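Local coordinates for beta-ketoacyl-[acyl-carrier-protein] synthase FabY (Pseudomonas aeruginosa, PDB 4CW4), which condenses acetyl-CoA with malonyl-ACP, releasing carbon dioxide and CoA, to make the acetoacetyl-ACP primer that starts fatty acid synthesis, at residues A566-A569 with A570-K574; K574-Q577 with T578-A581; A632-S635 with D636-D639. One frame throughout, in Å; residues are numbered along the deposited sequence.

Contact 1 (A566-A569 with A570-K574); sequences AAFA and AYVEK
F568 and Y571, three residues apart on helix 565-590, form an edge-to-face aromatic pair: the edge of the tyrosine ring is directed at one face of the phenylalanine ring, with centroids 5.2 Å apart and planes at 62°. CD2 of Y571 makes the approach, standing off-centre over that face, 3.8 Å from CE1 of F568. Both rings have CG anti to the backbone N (chi1 -162° for F568, 162° for Y571), which sends the two side chains off the helix alongside each other in the same direction. V572, the next residue, adds to the apolar contact: its CG2 branch lies 3.5 Å from CE2 of F568.

Backbone bonds form the usual i to i+4 series. The N-H groups of A570, Y571, V572 and E573 reach the carbonyls of A566, A567, F568 and A569 in turn; the bond from V572 N to F568 O is 2.9 Å long.

The exposed flank carries a water-mediated link. One water donates both to A569 O, at 2.8 Å, and to E573 OE2, at 2.7 Å, so the A569 carbonyl serves the helix bond and the water together. The E573 chain bends at chi2, which folds its carboxylate back toward this water.

Outside the two segments, Y571 OH is hydrogen-bonded to the backbone O of A383, F568 packs on L559 and R560 of helix 552-563, and A567 and Y571 touch L379 of helix 375-381. The arrangement is that of an amphipathic alpha-helix, its aromatic side packed on neighbouring helices, with A566, A569, A570 and E573 exposed.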
loop_
_atom_site.group_PDB
_atom_site.type_symbol
_atom_site.label_atom_id
_atom_site.label_comp_id
_atom_site.label_asym_id
_atom_site.label_seq_id
_atom_site.Cartn_x
_atom_site.Cartn_y
_atom_site.Cartn_z
ATOM N N ALA A 566 -22.967 -32.752 -19.482
ATOM C CA ALA A 566 -24.197 -32.632 -18.687
ATOM C C ALA A 566 -24.138 -31.445 -17.721
ATOM O O ALA A 566 -25.093 -30.657 -17.605
ATOM C CB ALA A 566 -24.500 -33.888 -17.932
ATOM N N ALA A 567 -23.028 -31.344 -16.997
ATOM C CA ALA A 567 -22.851 -30.255 -16.041
ATOM C C ALA A 567 -22.807 -28.915 -16.761
ATOM O O ALA A 567 -23.381 -27.926 -16.292
ATOM C CB ALA A 567 -21.597 -30.443 -15.216
ATOM N N PHE A 568 -22.150 -28.881 -17.914
ATOM C CA PHE A 568 -22.093 -27.633 -18.658
ATOM C C PHE A 568 -23.477 -27.219 -19.161
ATOM O O PHE A 568 -23.809 -26.044 -19.160
ATOM C CB PHE A 568 -21.103 -27.696 -19.821
ATOM C CG PHE A 568 -20.719 -26.346 -20.323
ATOM C CD1 PHE A 568 -19.671 -25.647 -19.726
ATOM C CD2 PHE A 568 -21.440 -25.724 -21.331
ATOM C CE1 PHE A 568 -19.330 -24.369 -20.164
ATOM C CE2 PHE A 568 -21.093 -24.437 -21.765
ATOM C CZ PHE A 568 -20.049 -23.771 -21.181
ATOM N N ALA A 569 -24.278 -28.186 -19.612
ATOM C CA ALA A 569 -25.631 -27.865 -20.066
ATOM C C ALA A 569 -26.482 -27.297 -18.940
ATOM O O ALA A 569 -27.252 -26.357 -19.153
ATOM C CB ALA A 569 -26.301 -29.094 -20.671
ATOM N N ALA A 570 -26.348 -27.849 -17.733
ATOM C CA ALA A 570 -27.102 -27.320 -16.597
ATOM C C ALA A 570 -26.680 -25.880 -16.297
ATOM O O ALA A 570 -27.503 -25.025 -16.004
ATOM C CB ALA A 570 -26.925 -28.213 -15.361
ATOM N N TYR A 571 -25.384 -25.632 -16.381
ATOM C CA TYR A 571 -24.814 -24.288 -16.241
ATOM C C TYR A 571 -25.384 -23.323 -17.282
ATOM O O TYR A 571 -25.796 -22.211 -16.955
ATOM C CB TYR A 571 -23.302 -24.383 -16.363
ATOM C CG TYR A 571 -22.595 -23.087 -16.670
ATOM C CD1 TYR A 571 -22.492 -22.080 -15.720
ATOM C CD2 TYR A 571 -22.031 -22.871 -17.907
ATOM C CE1 TYR A 571 -21.840 -20.895 -16.005
ATOM C CE2 TYR A 571 -21.388 -21.699 -18.201
ATOM C CZ TYR A 571 -21.293 -20.712 -17.242
ATOM O OH TYR A 571 -20.633 -19.553 -17.551
ATOM N N VAL A 572 -25.457 -23.766 -18.531
ATOM C CA VAL A 572 -25.983 -22.911 -19.601
ATOM C C VAL A 572 -27.410 -22.473 -19.308
ATOM O O VAL A 572 -27.769 -21.309 -19.523
ATOM C CB VAL A 572 -25.903 -23.618 -20.969
ATOM C CG1 VAL A 572 -26.807 -22.947 -22.022
ATOM C CG2 VAL A 572 -24.464 -23.626 -21.442
ATOM N N GLU A 573 -28.225 -23.396 -18.805
ATOM C CA GLU A 573 -29.591 -23.034 -18.459
ATOM C C GLU A 573 -29.645 -21.949 -17.370
ATOM O O GLU A 573 -30.397 -20.983 -17.494
ATOM C CB GLU A 573 -30.386 -24.258 -18.020
ATOM C CG GLU A 573 -30.635 -25.256 -19.129
ATOM C CD GLU A 573 -31.249 -24.626 -20.350
ATOM O OE1 GLU A 573 -32.459 -24.339 -20.282
ATOM O OE2 GLU A 573 -30.527 -24.388 -21.352
ATOM N N LYS A 574 -28.883 -22.120 -16.291
ATOM C CA LYS A 574 -28.879 -21.125 -15.217
ATOM C C LYS A 574 -28.333 -19.799 -15.728
ATOM O O LYS A 574 -28.820 -18.728 -15.358
ATOM C CB LYS A 574 -28.018 -21.589 -14.046
ATOM C CG LYS A 574 -28.592 -22.746 -13.257
ATOM C CD LYS A 574 -27.679 -23.117 -12.110
ATOM C CE LYS A 574 -28.083 -24.423 -11.464
ATOM N NZ LYS A 574 -26.975 -24.990 -10.618
HETATM O O HOH W 1 -28.519 -26.130 -21.612
#

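Contact 2 (K574-Q577 with T578-A581); sequences KREQ and TRAA
R575 sets out with CG anti to its own N and turns at chi3 (78°), whereas R579, one helical turn later, keeps CG beside the backbone N and runs extended from CG to NE; by these different routes the two chains end side by side. Their guanidinium groups stack nearly parallel, with planes 12° apart and centres separated by 3.7 Å. NH2 of R579 sits over the centre of the R575 group, 3.3 Å from CZ of R575. In return, NE of R575 lies over the centre of the R579 group. The aliphatic parts also meet, CG of R575 being 3.9 Å from CD of R579.

E576 approaches R579 obliquely, its carboxylate turned 74° from the guanidinium plane. OE1 of E576 remains 4.1 Å from NH1 of R579, beyond a salt bridge, but a water spans the interval: it donates to E576 OE1 at 2.6 Å and accepts from R579 NH1 at 2.9 Å, lying at the edge of the guanidinium and in its plane.

The backbone keeps the helical i to i+4 pattern, with R579 N bonded to R575 O at 2.9 Å and matching bonds from T578, A580 and A581. T578 OG1 is hydrogen-bonded to the backbone O of G382, and K574 NZ to that of R380.

Carboxylates supply the counter-charge for the arginine pair: R575 NH1 forms a salt bridge with E556, and R579 NH2 one with D384, which also makes a long, weak ion pair with R575 NH1. Flat stacking leaves guanidinium N-H groups directed outward to these acids, and their negative charge, with that of E576 through the water, probably offsets the closeness of two cations.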
loop_
_atom_site.group_PDB
_atom_site.type_symbol
_atom_site.label_atom_id
_atom_site.label_comp_id
_atom_site.label_asym_id
_atom_site.label_seq_id
_atom_site.Cartn_x
_atom_site.Cartn_y
_atom_site.Cartn_z
ATOM N N LYS A 574 -28.883 -22.120 -16.291
ATOM C CA LYS A 574 -28.879 -21.125 -15.217
ATOM C C LYS A 574 -28.333 -19.799 -15.728
ATOM O O LYS A 574 -28.820 -18.728 -15.358
ATOM C CB LYS A 574 -28.018 -21.589 -14.046
ATOM C CG LYS A 574 -28.592 -22.746 -13.257
ATOM C CD LYS A 574 -27.679 -23.117 -12.110
ATOM C CE LYS A 574 -28.083 -24.423 -11.464
ATOM N NZ LYS A 574 -26.975 -24.990 -10.618
ATOM N N ARG A 575 -27.359 -19.868 -16.626
ATOM C CA ARG A 575 -26.742 -18.666 -17.128
ATOM C C ARG A 575 -27.688 -17.846 -18.009
ATOM O O ARG A 575 -27.523 -16.621 -18.109
ATOM C CB ARG A 575 -25.459 -19.006 -17.869
ATOM C CG ARG A 575 -24.740 -17.787 -18.428
ATOM C CD ARG A 575 -23.386 -18.158 -18.938
ATOM N NE ARG A 575 -23.440 -18.813 -20.234
ATOM C CZ ARG A 575 -22.358 -19.138 -20.929
ATOM N NH1 ARG A 575 -21.157 -18.932 -20.415
ATOM N NH2 ARG A 575 -22.469 -19.647 -22.133
ATOM N N GLU A 576 -28.659 -18.481 -18.662
ATOM C CA GLU A 576 -29.636 -17.680 -19.390
ATOM C C GLU A 576 -30.371 -16.728 -18.431
ATOM O O GLU A 576 -30.704 -15.587 -18.792
ATOM C CB GLU A 576 -30.623 -18.579 -20.127
ATOM C CG GLU A 576 -30.037 -19.274 -21.329
ATOM C CD GLU A 576 -29.505 -18.302 -22.361
ATOM O OE1 GLU A 576 -28.326 -17.932 -22.258
ATOM O OE2 GLU A 576 -30.262 -17.893 -23.263
ATOM N N GLN A 577 -30.612 -17.184 -17.207
ATOM C CA GLN A 577 -31.339 -16.373 -16.234
ATOM C C GLN A 577 -30.433 -15.288 -15.673
ATOM O O GLN A 577 -30.845 -14.140 -15.499
ATOM C CB GLN A 577 -31.866 -17.264 -15.100
ATOM C CG GLN A 577 -32.875 -18.318 -15.552
ATOM C CD GLN A 577 -33.235 -19.311 -14.446
ATOM O OE1 GLN A 577 -32.406 -19.656 -13.594
ATOM N NE2 GLN A 577 -34.472 -19.781 -14.466
ATOM N N THR A 578 -29.192 -15.641 -15.361
ATOM C CA THR A 578 -28.293 -14.615 -14.838
ATOM C C THR A 578 -28.001 -13.560 -15.916
ATOM O O THR A 578 -27.912 -12.385 -15.601
ATOM C CB THR A 578 -27.005 -15.186 -14.289
ATOM O OG1 THR A 578 -26.205 -15.636 -15.346
ATOM C CG2 THR A 578 -27.225 -16.343 -13.373
ATOM N N ARG A 579 -27.941 -13.947 -17.191
ATOM C CA ARG A 579 -27.731 -12.957 -18.255
ATOM C C ARG A 579 -28.903 -12.016 -18.356
ATOM O O ARG A 579 -28.705 -10.833 -18.587
ATOM C CB ARG A 579 -27.456 -13.610 -19.616
ATOM C CG ARG A 579 -26.056 -14.159 -19.698
ATOM C CD ARG A 579 -25.813 -14.960 -20.969
ATOM N NE ARG A 579 -24.389 -15.192 -21.124
ATOM C CZ ARG A 579 -23.829 -15.910 -22.080
ATOM N NH1 ARG A 579 -24.577 -16.487 -23.025
ATOM N NH2 ARG A 579 -22.514 -16.037 -22.102
ATOM N N ALA A 580 -30.118 -12.543 -18.203
ATOM C CA ALA A 580 -31.303 -11.692 -18.191
ATOM C C ALA A 580 -31.270 -10.681 -17.024
ATOM O O ALA A 580 -31.605 -9.523 -17.193
ATOM C CB ALA A 580 -32.571 -12.562 -18.150
ATOM N N ALA A 581 -30.859 -11.118 -15.839
ATOM C CA ALA A 581 -30.766 -10.212 -14.695
ATOM C C ALA A 581 -29.709 -9.122 -14.936
ATOM O O ALA A 581 -29.942 -7.937 -14.653
ATOM C CB ALA A 581 -30.468 -10.991 -13.446
HETATM O O HOH W 2 -27.311 -16.116 -23.815
#

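Contact 3 (A632-S635 with D636-D639); sequences ARFS and DMLD
F634 and M637 make up the close-packed side of this turn near the C terminus. Their side chains run alongside each other in the same direction, and the methionine sulfur meets the start of the phenylalanine: SD of M637 is 3.9 Å from CB of F634 and equally far from its CD1. The sulfur lies 5.0 Å from the ring centroid and 59° off the ring normal, an oblique Met-aromatic contact. One face of the same ring rests on R633, whose CB lies over the ring centre, while CE2 of F634 stands over the guanidinium of R633. L638 packs against backbone and not against the ring, its CG 3.3 Å from the O of F634.

That carbonyl also accepts the firm backbone bond of the turn, from M637 N at 2.8 Å; the donor stands well above the carbonyl plane, 50° out of it. The next i to i+3 bond, L638 N to S635 O at 3.3 Å, is weak.

On the looser side, water stands in for direct side-chain packing. D636 holds CG between its backbone N and carbonyl carbon (chi1 64°), which turns the carboxylate back over the preceding residues. There a water lies 2.8 Å from A632 O and 2.9 Å from D636 OD1; it can donate to either, though it has more acceptors within reach than protons.

The charged ends lead across the dimer interface. D636 OD2 forms a salt bridge with R562 of the second subunit. R633 pairs with D631 in its own chain through NE and with D391 of the second subunit through NH2. This is a short 3-10 turn in a C-terminal tail that docks on the partner subunit of the homodimer.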
loop_
_atom_site.group_PDB
_atom_site.type_symbol
_atom_site.label_atom_id
_atom_site.label_comp_id
_atom_site.label_asym_id
_atom_site.label_seq_id
_atom_site.Cartn_x
_atom_site.Cartn_y
_atom_site.Cartn_z
ATOM N N ALA A 632 -2.703 -30.566 4.527
ATOM C CA ALA A 632 -1.840 -31.686 4.142
ATOM C C ALA A 632 -0.436 -31.221 3.766
ATOM O O ALA A 632 0.398 -32.031 3.365
ATOM C CB ALA A 632 -2.463 -32.466 2.991
ATOM N N ARG A 633 -0.166 -29.927 3.906
ATOM C CA ARG A 633 1.107 -29.371 3.457
ATOM C C ARG A 633 2.325 -30.044 4.077
ATOM O O ARG A 633 3.309 -30.282 3.386
ATOM C CB ARG A 633 1.164 -27.868 3.738
ATOM C CG ARG A 633 0.239 -27.052 2.843
ATOM C CD ARG A 633 0.150 -25.603 3.288
ATOM N NE ARG A 633 -0.204 -25.556 4.694
ATOM C CZ ARG A 633 -0.042 -24.510 5.498
ATOM N NH1 ARG A 633 0.455 -23.356 5.050
ATOM N NH2 ARG A 633 -0.387 -24.630 6.767
ATOM N N PHE A 634 2.267 -30.334 5.377
ATOM C CA PHE A 634 3.452 -30.739 6.130
ATOM C C PHE A 634 3.269 -32.086 6.812
ATOM O O PHE A 634 4.024 -32.436 7.718
ATOM C CB PHE A 634 3.815 -29.666 7.167
ATOM C CG PHE A 634 3.820 -28.270 6.614
ATOM C CD1 PHE A 634 4.629 -27.945 5.537
ATOM C CD2 PHE A 634 3.005 -27.285 7.151
ATOM C CE1 PHE A 634 4.623 -26.670 5.000
ATOM C CE2 PHE A 634 3.009 -25.997 6.626
ATOM C CZ PHE A 634 3.830 -25.688 5.550
ATOM N N SER A 635 2.286 -32.846 6.352
ATOM C CA SER A 635 1.946 -34.130 6.960
ATOM C C SER A 635 3.119 -35.094 7.005
ATOM O O SER A 635 3.234 -35.867 7.947
ATOM C CB SER A 635 0.782 -34.767 6.200
ATOM O OG SER A 635 -0.310 -33.879 6.215
ATOM N N ASP A 636 3.989 -35.029 5.998
ATOM C CA ASP A 636 5.182 -35.869 5.948
ATOM C C ASP A 636 6.273 -35.439 6.923
ATOM O O ASP A 636 7.271 -36.139 7.079
ATOM C CB ASP A 636 5.778 -35.890 4.540
ATOM C CG ASP A 636 6.280 -34.535 4.096
ATOM O OD1 ASP A 636 5.508 -33.554 4.192
ATOM O OD2 ASP A 636 7.446 -34.458 3.648
ATOM N N MET A 637 6.093 -34.292 7.571
ATOM C CA MET A 637 7.075 -33.788 8.516
ATOM C C MET A 637 6.675 -34.126 9.945
ATOM O O MET A 637 7.379 -33.763 10.877
ATOM C CB MET A 637 7.202 -32.265 8.383
ATOM C CG MET A 637 7.390 -31.768 6.971
ATOM S SD MET A 637 7.710 -29.995 6.887
ATOM C CE MET A 637 9.502 -29.980 6.881
ATOM N N LEU A 638 5.548 -34.815 10.116
ATOM C CA LEU A 638 4.950 -35.020 11.436
ATOM C C LEU A 638 4.959 -36.485 11.862
ATOM O O LEU A 638 5.165 -37.364 11.038
ATOM C CB LEU A 638 3.512 -34.509 11.437
ATOM C CG LEU A 638 3.325 -33.079 10.924
ATOM C CD1 LEU A 638 1.857 -32.703 10.843
ATOM C CD2 LEU A 638 4.074 -32.097 11.812
ATOM N N ASP A 639 4.712 -36.695 13.157
ATOM C CA ASP A 639 4.573 -38.006 13.820
ATOM C C ASP A 639 5.906 -38.489 14.387
ATOM O O ASP A 639 6.330 -38.035 15.450
ATOM C CB ASP A 639 3.962 -39.082 12.913
ATOM C CG ASP A 639 2.637 -38.658 12.308
ATOM O OD1 ASP A 639 1.990 -37.743 12.860
ATOM O OD2 ASP A 639 2.239 -39.256 11.281
HETATM O O HOH W 3 2.753 -33.557 3.231
#

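How the contacts relate
Following the chain from the N terminus, 566-574 comes first and 574-581 continues directly from it on helix 565-590; K574 belongs to both, and the centres of contacts 1 and 2 are 12 Å apart. Through their outside partners this helix is tied to helix 552-563, to helix 375-381 and to the residues 382-384 that follow it. Contact 3 lies far along the chain, after strand 626-627, its nearest atoms about 26 Å from contact 1 and about 29 Å from contact 2. Each contact closes only local turns, none nests in or crosses another, and residues of the last also bind the second subunit, so the C-terminal tail is tied to the partner chain.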